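Local coordinates for fucoxanthin chlorophyll a/c-binding protein Lhcq3 (PDB 6L4U), which binds chlorophylls a and c together with carotenoids including fucoxanthin, and probably passes captured light energy on to a photosystem, at residues 33-37 with 165-169. Numbering follows the deposited sequence.
With KC1 (Chlorophyll c1), chain B.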
loop_
_atom_site.group_PDB
_atom_site.type_symbol
_atom_site.label_atom_id
_atom_site.label_comp_id
_atom_site.label_asym_id
_atom_site.label_seq_id
_atom_site.Cartn_x
_atom_site.Cartn_y
_atom_site.Cartn_z
ATOM N N SER X 33 -30.589 -76.577 41.506
ATOM C CA SER X 33 -31.380 -77.089 42.615
ATOM C C SER X 33 -30.859 -76.679 43.985
ATOM O O SER X 33 -31.651 -76.603 44.928
ATOM C CB SER X 33 -31.452 -78.617 42.546
ATOM O OG SER X 33 -30.170 -79.188 42.736
ATOM N N SER X 34 -29.559 -76.413 44.122
ATOM C CA SER X 34 -29.023 -75.924 45.386
ATOM C C SER X 34 -29.389 -74.473 45.653
ATOM O O SER X 34 -29.264 -74.014 46.793
ATOM C CB SER X 34 -27.501 -76.079 45.411
ATOM O OG SER X 34 -26.891 -75.235 44.452
ATOM N N LEU X 35 -29.831 -73.750 44.629
ATOM C CA LEU X 35 -30.371 -72.415 44.791
ATOM C C LEU X 35 -31.728 -72.495 45.490
ATOM O O LEU X 35 -32.373 -73.546 45.475
ATOM C CB LEU X 35 -30.489 -71.743 43.424
ATOM C CG LEU X 35 -29.308 -70.968 42.832
ATOM C CD1 LEU X 35 -28.104 -71.834 42.512
ATOM C CD2 LEU X 35 -29.789 -70.294 41.569
ATOM N N PRO X 36 -32.154 -71.407 46.156
ATOM C CA PRO X 36 -33.422 -71.456 46.912
ATOM C C PRO X 36 -34.671 -71.770 46.097
ATOM O O PRO X 36 -35.356 -72.754 46.404
ATOM C CB PRO X 36 -33.492 -70.058 47.533
ATOM C CG PRO X 36 -32.088 -69.693 47.747
ATOM C CD PRO X 36 -31.321 -70.268 46.591
ATOM N N GLY X 37 -34.954 -71.005 45.039
ATOM C CA GLY X 37 -36.248 -71.016 44.357
ATOM C C GLY X 37 -36.659 -72.338 43.726
ATOM O O GLY X 37 -37.813 -72.463 43.303
ATOM N N LYS X 165 -33.385 -70.630 54.519
ATOM C CA LYS X 165 -33.548 -71.350 53.259
ATOM C C LYS X 165 -35.018 -71.584 52.951
ATOM O O LYS X 165 -35.462 -71.377 51.816
ATOM C CB LYS X 165 -32.800 -72.681 53.309
ATOM C CG LYS X 165 -33.025 -73.581 52.112
ATOM C CD LYS X 165 -32.452 -72.980 50.848
ATOM C CE LYS X 165 -32.715 -73.883 49.654
ATOM N NZ LYS X 165 -34.158 -73.917 49.287
ATOM N N ARG X 166 -35.792 -72.006 53.952
ATOM C CA ARG X 166 -37.216 -72.242 53.735
ATOM C C ARG X 166 -37.965 -70.933 53.537
ATOM O O ARG X 166 -38.899 -70.862 52.731
ATOM C CB ARG X 166 -37.803 -73.028 54.909
ATOM C CG ARG X 166 -39.199 -73.595 54.657
ATOM C CD ARG X 166 -40.273 -72.790 55.377
ATOM N NE ARG X 166 -41.610 -73.061 54.860
ATOM C CZ ARG X 166 -42.624 -72.206 54.934
ATOM N NH1 ARG X 166 -42.450 -71.021 55.499
ATOM N NH2 ARG X 166 -43.810 -72.531 54.440
ATOM N N LYS X 167 -37.566 -69.886 54.256
ATOM C CA LYS X 167 -38.242 -68.605 54.131
ATOM C C LYS X 167 -37.874 -67.869 52.849
ATOM O O LYS X 167 -38.668 -67.058 52.369
ATOM C CB LYS X 167 -37.936 -67.732 55.347
ATOM C CG LYS X 167 -38.831 -67.989 56.538
ATOM C CD LYS X 167 -38.913 -66.768 57.435
ATOM C CE LYS X 167 -39.201 -67.170 58.871
ATOM N NZ LYS X 167 -39.295 -66.000 59.783
ATOM N N GLN X 168 -36.696 -68.130 52.279
ATOM C CA GLN X 168 -36.402 -67.598 50.954
ATOM C C GLN X 168 -37.240 -68.271 49.880
ATOM O O GLN X 168 -37.568 -67.636 48.872
ATOM C CB GLN X 168 -34.922 -67.765 50.618
ATOM C CG GLN X 168 -34.060 -66.580 50.987
ATOM C CD GLN X 168 -32.588 -66.891 50.862
ATOM O OE1 GLN X 168 -32.181 -68.049 50.915
ATOM N NE2 GLN X 168 -31.776 -65.856 50.697
ATOM N N ASP X 169 -37.588 -69.546 50.070
ATOM C CA ASP X 169 -38.448 -70.218 49.107
ATOM C C ASP X 169 -39.867 -69.691 49.193
ATOM O O ASP X 169 -40.547 -69.567 48.171
ATOM C CB ASP X 169 -38.449 -71.723 49.341
ATOM C CG ASP X 169 -37.067 -72.302 49.363
ATOM O OD1 ASP X 169 -36.145 -71.630 48.869
ATOM O OD2 ASP X 169 -36.896 -73.426 49.874
HETATM N NB KC1 B . -49.756 -64.807 51.293
HETATM N ND KC1 B . -48.708 -68.712 51.265
HETATM C C1A KC1 B . -46.998 -67.114 53.450
HETATM C C1B KC1 B . -49.386 -63.841 52.124
HETATM C C1C KC1 B . -51.395 -66.495 49.333
HETATM C C1D KC1 B . -49.085 -69.908 50.566
HETATM C C2A KC1 B . -46.201 -66.433 54.557
HETATM C C2B KC1 B . -50.203 -62.603 52.087
HETATM C C2C KC1 B . -52.388 -67.136 48.440
HETATM C C2D KC1 B . -48.378 -71.141 50.974
HETATM C C3A KC1 B . -46.629 -64.979 54.443
HETATM C C3B KC1 B . -51.169 -62.936 51.016
HETATM C C3C KC1 B . -51.965 -68.546 48.436
HETATM C C3D KC1 B . -47.496 -70.582 52.028
HETATM C C4A KC1 B . -47.672 -65.137 53.389
HETATM C C4B KC1 B . -50.788 -64.311 50.611
HETATM C C4C KC1 B . -50.780 -68.538 49.325
HETATM C C4D KC1 B . -47.751 -69.222 52.123
HETATM C CAA KC1 B . -44.686 -66.531 54.621
HETATM C CAB KC1 B . -52.282 -62.145 50.436
HETATM C CAC KC1 B . -52.576 -69.717 47.711
HETATM C CAD KC1 B . -46.445 -70.916 53.014
HETATM C CBA KC1 B . -44.319 -66.719 56.090
HETATM C CBB KC1 B . -52.122 -60.913 49.997
HETATM C CBC KC1 B . -53.637 -70.256 48.644
HETATM C CBD KC1 B . -46.070 -69.689 53.730
HETATM C CED KC1 B . -47.644 -69.387 57.222
HETATM C CGA KC1 B . -43.046 -67.506 56.270
HETATM C CGD KC1 B . -46.340 -69.888 55.188
HETATM C CHA KC1 B . -46.905 -68.593 53.154
HETATM C CHB KC1 B . -48.305 -64.010 53.087
HETATM C CHC KC1 B . -51.510 -65.048 49.572
HETATM C CHD KC1 B . -50.112 -69.837 49.533
HETATM C CMA KC1 B . -47.195 -64.375 55.718
HETATM C CMB KC1 B . -50.060 -61.351 52.910
HETATM C CMC KC1 B . -53.544 -66.507 47.718
HETATM C CMD KC1 B . -48.408 -72.590 50.585
HETATM N NA KC1 B . -47.858 -66.358 52.864
HETATM N NC KC1 B . -50.467 -67.325 49.846
HETATM O O1A KC1 B . -42.694 -68.343 55.457
HETATM O O1D KC1 B . -45.560 -70.527 55.872
HETATM O O2A KC1 B . -42.219 -67.266 57.441
HETATM O O2D KC1 B . -47.520 -69.320 55.807
HETATM O OBD KC1 B . -45.954 -72.080 53.224
HETATM MG MG KC1 B . -49.023 -66.705 51.180
#
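K165 NZ is gripped by two groups that both lie on one side of it: P36 O of the loop accepts a weak hydrogen bond, 3.3 Å long, while the carboxylate of D169, one helical turn further on, forms a salt bridge, 2.8 Å from NZ to OD2, in which both hydrogen bonds are weakly directed. P36 O and D169 OD1, two acceptors, stand only 2.8 Å apart, and the nearby ammonium probably offsets their repulsion. Bends at chi2 (66°) and chi4 (70°) fold the lysine chain back along its own helix, bringing NZ up beside carboxylate and loop carbonyl and laying CE against P36 CA at 3.7 Å. P36 carries most of the loop's share of the contact. Its ring sets CB near D169 OD1 and CG 3.6 Å from Q168 OE1, and crosses the extended glutamine chain at a slant; R63 of helix 56-85 also touches P36. R166 leaves the helix away from the loop and offers its guanidinium edge to chlorophyll c1. Both terminal nitrogens reach the ester carbonyl O1D, NH2 at 3.0 Å and NH1 at 3.2 Å, and a weak bond runs from NH1 to O1A of the pigment's carboxyl side chain. A leucine in place of R166 would probably leave O1D without its two donors and this rim of the pigment freer to shift. Beside it, K167 CE passes O2A at 3.3 Å, and K167 NZ bonds to a chlorophyll a. With further chlorophylls a touching L35 and G37, and D169, this is a pigment-lined transmembrane helix of the chlorophyll a/b-binding protein fold.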